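Long-range contact in beta-N-acetylhexosaminidase (Thermotoga neapolitana, PDB 5BZA), which probably hydrolyses terminal non-reducing N-acetyl-D-hexosamine residues from N-acetyl-beta-D-hexosaminides, as a member of glycosyl hydrolase family 3: residues F13-I24 and L44-L52. Residues are numbered along the deposited sequence; the frame is centred on the assembly and turned at random.
Sequences FDDFNEEAREVI and LFLDFMNFL
Phe-16 lies with one ring face against the backbone of Phe-48, in an aromatic cluster of Phe-13, Phe-16, Phe-48 and Phe-51 joining helices 18-27 and 42-54 on the outside of the TIM-barrel domain. Helix 18-24 and helix 44-52 run nearly parallel, but their axes come no closer than 11.9 Å, and large side chains fill the interval. The CA of Phe-48 sits 3.8 Å from the centroid of the Phe-16 ring and almost on its normal, a CH-pi contact. The two rings, inclined by only 19°, are slid apart and barely overlap, meeting at CD1 of Phe-16 and CD1 of Phe-48, 3.3 Å apart. CZ of Phe-16 meets CB of Phe-51 at 3.5 Å, the two rings lying oblique to each other. Further out, Phe-48 drives its CZ edge over the centre of the Phe-13 ring, an edge-to-face pair with planes at 66°. Phe-13, on barrel strand 9-13, thus ties the cluster to the barrel wall. In Phe-51, CG anti to the backbone N (chi1 177°) puts the ring beside Arg-21, whose CG lies over one face, offset toward the rim and 3.8 Å from the ring centroid. CD1 of Ile-24 touches both CE1 of Phe-48, at that ring's edge, and CE2 of Phe-51. With an alanine in place of Phe-16, a gap would probably open between Asp-47, Phe-48 and Phe-51, leaving the Phe-48 ring freer to turn. No hydrogen bond crosses the interface; the carboxylate of Asp-47 is instead held by Tyr-456 and Lys-457, while its OD2 lies in the plane of the Phe-16 ring, at the edge, 3.3 Å from CE2 of Phe-16.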
ATOM      1  N   PHE B  13       1.185   4.376 -19.546  1.00  9.43           N
ATOM      2  CA  PHE B  13       0.820   2.983 -19.758  1.00  9.70           C
ATOM      3  C   PHE B  13      -0.383   2.628 -18.946  1.00 11.43           C
ATOM      4  O   PHE B  13      -0.342   2.658 -17.717  1.00 11.43           O
ATOM      5  CB  PHE B  13       1.961   2.073 -19.398  1.00  9.25           C
ATOM      6  CG  PHE B  13       3.131   2.197 -20.304  1.00  9.50           C
ATOM      7  CD1 PHE B  13       4.078   3.200 -20.108  1.00  8.89           C
ATOM      8  CD2 PHE B  13       3.322   1.296 -21.332  1.00  7.06           C
ATOM      9  CE1 PHE B  13       5.168   3.290 -20.906  1.00  9.02           C
ATOM     10  CE2 PHE B  13       4.427   1.387 -22.129  1.00  8.44           C
ATOM     11  CZ  PHE B  13       5.342   2.381 -21.909  1.00  6.93           C
ATOM     12  N   ASP B  14      -1.453   2.308 -19.657  1.00 11.03           N
ATOM     13  CA  ASP B  14      -2.733   1.977 -19.079  1.00 16.65           C
ATOM     14  C   ASP B  14      -2.908   0.455 -19.165  1.00 16.05           C
ATOM     15  O   ASP B  14      -3.930  -0.113 -18.757  1.00 15.08           O
ATOM     16  CB  ASP B  14      -3.825   2.735 -19.837  1.00 16.76           C
ATOM     17  CG  ASP B  14      -5.086   2.895 -19.042  1.00 21.93           C
ATOM     18  OD1 ASP B  14      -4.996   3.249 -17.830  1.00 18.92           O
ATOM     19  OD2 ASP B  14      -6.178   2.746 -19.648  1.00 27.76           O
ATOM     20  N   ASP B  15      -1.893  -0.177 -19.733  1.00 11.92           N
ATOM     21  CA  ASP B  15      -1.848  -1.615 -19.876  1.00 14.75           C
ATOM     22  C   ASP B  15      -0.377  -2.030 -20.035  1.00 13.04           C
ATOM     23  O   ASP B  15       0.474  -1.201 -20.382  1.00 11.70           O
ATOM     24  CB  ASP B  15      -2.733  -2.073 -21.064  1.00 16.82           C
ATOM     25  CG  ASP B  15      -3.038  -3.594 -21.024  1.00 17.11           C
ATOM     26  OD1 ASP B  15      -2.677  -4.207 -20.013  1.00 14.15           O
ATOM     27  OD2 ASP B  15      -3.699  -4.155 -21.934  1.00 14.71           O
ATOM     28  N   PHE B  16      -0.070  -3.297 -19.729  1.00 12.47           N
ATOM     29  CA  PHE B  16       1.264  -3.839 -19.943  1.00 12.66           C
ATOM     30  C   PHE B  16       1.118  -5.164 -20.680  1.00 17.34           C
ATOM     31  O   PHE B  16       0.357  -6.031 -20.258  1.00 17.60           O
ATOM     32  CB  PHE B  16       2.023  -4.024 -18.625  1.00 13.49           C
ATOM     33  CG  PHE B  16       3.347  -4.712 -18.797  1.00 14.38           C
ATOM     34  CD1 PHE B  16       4.374  -4.111 -19.512  1.00  9.49           C
ATOM     35  CD2 PHE B  16       3.547  -6.003 -18.280  1.00 12.21           C
ATOM     36  CE1 PHE B  16       5.598  -4.764 -19.679  1.00 11.79           C
ATOM     37  CE2 PHE B  16       4.751  -6.651 -18.440  1.00 11.14           C
ATOM     38  CZ  PHE B  16       5.789  -6.039 -19.139  1.00 11.98           C
ATOM     39  N   ASN B  17       1.781  -5.303 -21.818  1.00 16.65           N
ATOM     40  CA  ASN B  17       1.480  -6.413 -22.700  1.00 17.03           C
ATOM     41  C   ASN B  17       2.562  -6.472 -23.751  1.00 16.74           C
ATOM     42  O   ASN B  17       3.569  -5.762 -23.638  1.00 12.31           O
ATOM     43  CB  ASN B  17       0.079  -6.267 -23.316  1.00 19.01           C
ATOM     44  CG  ASN B  17      -0.140  -4.882 -23.958  1.00 18.63           C
ATOM     45  OD1 ASN B  17       0.760  -4.333 -24.607  1.00 12.60           O
ATOM     46  ND2 ASN B  17      -1.345  -4.349 -23.814  1.00 15.29           N
ATOM     47  N   GLU B  18       2.396  -7.330 -24.757  1.00 20.14           N
ATOM     48  CA  GLU B  18       3.512  -7.549 -25.699  1.00 20.04           C
ATOM     49  C   GLU B  18       3.661  -6.277 -26.542  1.00 20.92           C
ATOM     50  O   GLU B  18       4.783  -5.890 -26.856  1.00 20.57           O
ATOM     51  CB  GLU B  18       3.296  -8.810 -26.558  1.00 20.19           C
ATOM     52  CG  GLU B  18       4.521  -9.440 -27.318  1.00 30.72           C
ATOM     53  CD  GLU B  18       5.646 -10.041 -26.375  1.00 34.85           C
ATOM     54  OE1 GLU B  18       5.632  -9.766 -25.146  1.00 33.93           O
ATOM     55  OE2 GLU B  18       6.503 -10.861 -26.831  1.00 30.45           O
ATOM     56  N   GLU B  19       2.559  -5.582 -26.848  1.00 20.22           N
ATOM     57  CA  GLU B  19       2.685  -4.326 -27.603  1.00 22.47           C
ATOM     58  C   GLU B  19       3.529  -3.313 -26.796  1.00 21.13           C
ATOM     59  O   GLU B  19       4.470  -2.705 -27.333  1.00 15.59           O
ATOM     60  CB  GLU B  19       1.317  -3.713 -27.944  1.00 21.49           C
ATOM     61  CG  GLU B  19       1.404  -2.436 -28.803  1.00 23.43           C
ATOM     62  CD  GLU B  19       0.039  -1.864 -29.221  1.00 27.97           C
ATOM     63  OE1 GLU B  19      -0.984  -2.235 -28.596  1.00 28.06           O
ATOM     64  OE2 GLU B  19      -0.010  -1.023 -30.159  1.00 32.66           O
ATOM     65  N   ALA B  20       3.202  -3.165 -25.507  1.00 17.41           N
ATOM     66  CA  ALA B  20       3.972  -2.296 -24.632  1.00 16.66           C
ATOM     67  C   ALA B  20       5.472  -2.646 -24.620  1.00 17.65           C
ATOM     68  O   ALA B  20       6.309  -1.777 -24.834  1.00 16.68           O
ATOM     69  CB  ALA B  20       3.386  -2.326 -23.244  1.00 16.70           C
ATOM     70  N   ARG B  21       5.823  -3.913 -24.434  1.00 19.12           N
ATOM     71  CA  ARG B  21       7.232  -4.278 -24.494  1.00 18.14           C
ATOM     72  C   ARG B  21       7.843  -3.948 -25.860  1.00 20.53           C
ATOM     73  O   ARG B  21       8.993  -3.502 -25.928  1.00 20.84           O
ATOM     74  CB  ARG B  21       7.441  -5.772 -24.188  1.00 23.15           C
ATOM     75  CG  ARG B  21       6.845  -6.236 -22.871  1.00 17.98           C
ATOM     76  CD  ARG B  21       6.975  -7.774 -22.622  1.00 18.65           C
ATOM     77  NE  ARG B  21       5.785  -8.067 -21.841  1.00 18.31           N
ATOM     78  CZ  ARG B  21       4.737  -8.741 -22.284  1.00 19.24           C
ATOM     79  NH1 ARG B  21       4.777  -9.327 -23.463  1.00 24.02           N
ATOM     80  NH2 ARG B  21       3.674  -8.885 -21.509  1.00 18.11           N
ATOM     81  N   GLU B  22       7.104  -4.219 -26.939  1.00 21.72           N
ATOM     82  CA  GLU B  22       7.571  -3.913 -28.294  1.00 20.68           C
ATOM     83  C   GLU B  22       7.911  -2.420 -28.425  1.00 20.63           C
ATOM     84  O   GLU B  22       9.009  -2.084 -28.873  1.00 18.61           O
ATOM     85  CB  GLU B  22       6.522  -4.278 -29.381  1.00 24.54           C
ATOM     86  CG  GLU B  22       6.467  -5.764 -29.861  1.00 30.80           C
ATOM     87  CD  GLU B  22       5.276  -6.072 -30.820  1.00 38.15           C
ATOM     88  OE1 GLU B  22       4.713  -5.114 -31.431  1.00 34.76           O
ATOM     89  OE2 GLU B  22       4.917  -7.279 -30.977  1.00 32.29           O
ATOM     90  N   VAL B  23       6.974  -1.543 -28.052  1.00 14.52           N
ATOM     91  CA  VAL B  23       7.189  -0.090 -28.181  1.00 16.68           C
ATOM     92  C   VAL B  23       8.367   0.341 -27.336  1.00 18.08           C
ATOM     93  O   VAL B  23       9.243   1.052 -27.819  1.00 17.49           O
ATOM     94  CB  VAL B  23       5.964   0.733 -27.781  1.00 16.64           C
ATOM     95  CG1 VAL B  23       6.314   2.224 -27.723  1.00 15.94           C
ATOM     96  CG2 VAL B  23       4.848   0.472 -28.736  1.00 16.71           C
ATOM     97  N   ILE B  24       8.408  -0.137 -26.088  1.00 16.85           N
ATOM     98  CA  ILE B  24       9.484   0.256 -25.179  1.00 18.09           C
ATOM     99  C   ILE B  24      10.825  -0.164 -25.749  1.00 18.34           C
ATOM    100  O   ILE B  24      11.788   0.615 -25.748  1.00 17.15           O
ATOM    101  CB  ILE B  24       9.304  -0.358 -23.787  1.00 13.95           C
ATOM    102  CG1 ILE B  24       8.165   0.328 -23.049  1.00 16.27           C
ATOM    103  CG2 ILE B  24      10.530  -0.156 -22.949  1.00 12.70           C
ATOM    104  CD1 ILE B  24       7.861  -0.297 -21.678  1.00 13.49           C
ATOM    105  N   LEU B  44       0.021  -7.190 -12.918  1.00 14.25           N
ATOM    106  CA  LEU B  44       0.542  -6.413 -14.052  1.00 13.58           C
ATOM    107  C   LEU B  44       1.593  -5.423 -13.627  1.00  9.78           C
ATOM    108  O   LEU B  44       2.674  -5.356 -14.228  1.00 10.11           O
ATOM    109  CB  LEU B  44      -0.566  -5.646 -14.779  1.00 17.62           C
ATOM    110  CG  LEU B  44      -1.266  -6.204 -16.015  1.00 16.23           C
ATOM    111  CD1 LEU B  44      -1.774  -4.994 -16.809  1.00 14.77           C
ATOM    112  CD2 LEU B  44      -0.354  -7.070 -16.881  1.00 14.34           C
ATOM    113  N   PHE B  45       1.292  -4.650 -12.595  1.00  8.57           N
ATOM    114  CA  PHE B  45       2.248  -3.678 -12.079  1.00  8.90           C
ATOM    115  C   PHE B  45       3.619  -4.325 -11.772  1.00 10.99           C
ATOM    116  O   PHE B  45       4.662  -3.898 -12.299  1.00 11.76           O
ATOM    117  CB  PHE B  45       1.625  -2.989 -10.842  1.00  8.39           C
ATOM    118  CG  PHE B  45       2.598  -2.155 -10.059  1.00 11.54           C
ATOM    119  CD1 PHE B  45       3.227  -1.059 -10.641  1.00 11.57           C
ATOM    120  CD2 PHE B  45       2.933  -2.506  -8.743  1.00 12.13           C
ATOM    121  CE1 PHE B  45       4.171  -0.296  -9.913  1.00 11.03           C
ATOM    122  CE2 PHE B  45       3.863  -1.756  -8.002  1.00 10.85           C
ATOM    123  CZ  PHE B  45       4.488  -0.650  -8.602  1.00 10.26           C
ATOM    124  N   LEU B  46       3.615  -5.422 -11.009  1.00 11.23           N
ATOM    125  CA  LEU B  46       4.853  -6.106 -10.643  1.00 11.07           C
ATOM    126  C   LEU B  46       5.600  -6.666 -11.852  1.00 10.24           C
ATOM    127  O   LEU B  46       6.849  -6.533 -11.943  1.00  9.92           O
ATOM    128  CB  LEU B  46       4.559  -7.248  -9.647  1.00  8.62           C
ATOM    129  CG  LEU B  46       3.993  -6.806  -8.310  1.00  9.53           C
ATOM    130  CD1 LEU B  46       3.644  -8.016  -7.421  1.00  9.73           C
ATOM    131  CD2 LEU B  46       4.988  -5.886  -7.610  1.00 10.95           C
ATOM    132  N   ASP B  47       4.863  -7.277 -12.790  1.00 10.46           N
ATOM    133  CA  ASP B  47       5.512  -7.798 -13.973  1.00  8.46           C
ATOM    134  C   ASP B  47       6.119  -6.651 -14.813  1.00  9.70           C
ATOM    135  O   ASP B  47       7.221  -6.795 -15.376  1.00 11.77           O
ATOM    136  CB  ASP B  47       4.539  -8.631 -14.819  1.00 11.12           C
ATOM    137  CG  ASP B  47       5.262  -9.440 -15.923  1.00 14.17           C
ATOM    138  OD1 ASP B  47       6.429  -9.865 -15.705  1.00 13.38           O
ATOM    139  OD2 ASP B  47       4.682  -9.653 -17.014  1.00 16.89           O
ATOM    140  N   PHE B  48       5.408  -5.521 -14.917  1.00 10.91           N
ATOM    141  CA  PHE B  48       5.934  -4.307 -15.602  1.00 10.66           C
ATOM    142  C   PHE B  48       7.228  -3.814 -14.916  1.00 10.03           C
ATOM    143  O   PHE B  48       8.240  -3.607 -15.579  1.00  7.96           O
ATOM    144  CB  PHE B  48       4.855  -3.203 -15.609  1.00  8.55           C
ATOM    145  CG  PHE B  48       5.087  -2.067 -16.601  1.00 11.96           C
ATOM    146  CD1 PHE B  48       6.120  -2.101 -17.524  1.00  9.12           C
ATOM    147  CD2 PHE B  48       4.202  -0.982 -16.625  1.00 10.15           C
ATOM    148  CE1 PHE B  48       6.282  -1.071 -18.454  1.00  9.74           C
ATOM    149  CE2 PHE B  48       4.346   0.046 -17.536  1.00  8.26           C
ATOM    150  CZ  PHE B  48       5.393   0.010 -18.454  1.00  9.91           C
ATOM    151  N   MET B  49       7.210  -3.644 -13.589  1.00  6.49           N
ATOM    152  CA  MET B  49       8.429  -3.230 -12.881  1.00 11.73           C
ATOM    153  C   MET B  49       9.611  -4.197 -13.155  1.00 12.66           C
ATOM    154  O   MET B  49      10.758  -3.764 -13.357  1.00 13.91           O
ATOM    155  CB  MET B  49       8.186  -3.139 -11.374  1.00  9.21           C
ATOM    156  CG  MET B  49       7.274  -2.026 -11.000  1.00 14.89           C
ATOM    157  SD  MET B  49       7.759  -0.343 -11.542  1.00 13.56           S
ATOM    158  CE  MET B  49       9.312  -0.120 -10.698  1.00 12.01           C
ATOM    159  N   ASN B  50       9.320  -5.496 -13.185  1.00 12.53           N
ATOM    160  CA  ASN B  50      10.345  -6.486 -13.511  1.00 15.70           C
ATOM    161  C   ASN B  50      10.877  -6.298 -14.960  1.00 13.90           C
ATOM    162  O   ASN B  50      12.081  -6.330 -15.218  1.00  7.60           O
ATOM    163  CB  ASN B  50       9.779  -7.911 -13.310  1.00 15.07           C
ATOM    164  CG  ASN B  50      10.840  -8.967 -13.343  1.00 15.53           C
ATOM    165  OD1 ASN B  50      11.899  -8.811 -12.732  1.00 25.86           O
ATOM    166  ND2 ASN B  50      10.559 -10.074 -14.010  1.00 22.01           N
ATOM    167  N   PHE B  51       9.965  -6.144 -15.914  1.00 14.53           N
ATOM    168  CA  PHE B  51      10.352  -5.784 -17.267  1.00 14.14           C
ATOM    169  C   PHE B  51      11.237  -4.507 -17.304  1.00 16.38           C
ATOM    170  O   PHE B  51      12.264  -4.467 -18.017  1.00 15.22           O
ATOM    171  CB  PHE B  51       9.113  -5.616 -18.143  1.00 13.35           C
ATOM    172  CG  PHE B  51       9.423  -5.186 -19.535  1.00 14.50           C
ATOM    173  CD1 PHE B  51       9.807  -6.110 -20.488  1.00 15.76           C
ATOM    174  CD2 PHE B  51       9.361  -3.835 -19.884  1.00 17.07           C
ATOM    175  CE1 PHE B  51      10.115  -5.704 -21.772  1.00 17.82           C
ATOM    176  CE2 PHE B  51       9.661  -3.412 -21.173  1.00 18.03           C
ATOM    177  CZ  PHE B  51      10.040  -4.344 -22.121  1.00 19.85           C
ATOM    178  N   LEU B  52      10.862  -3.469 -16.558  1.00 12.83           N
ATOM    179  CA  LEU B  52      11.613  -2.209 -16.634  1.00 13.77           C
ATOM    180  C   LEU B  52      13.024  -2.391 -16.101  1.00 15.25           C
ATOM    181  O   LEU B  52      13.972  -1.842 -16.672  1.00 14.88           O
ATOM    182  CB  LEU B  52      10.893  -1.090 -15.869  1.00 13.19           C
ATOM    183  CG  LEU B  52       9.553  -0.661 -16.492  1.00 13.11           C
ATOM    184  CD1 LEU B  52       8.775   0.311 -15.574  1.00 10.76           C
ATOM    185  CD2 LEU B  52       9.802  -0.069 -17.848  1.00 10.21           C
TER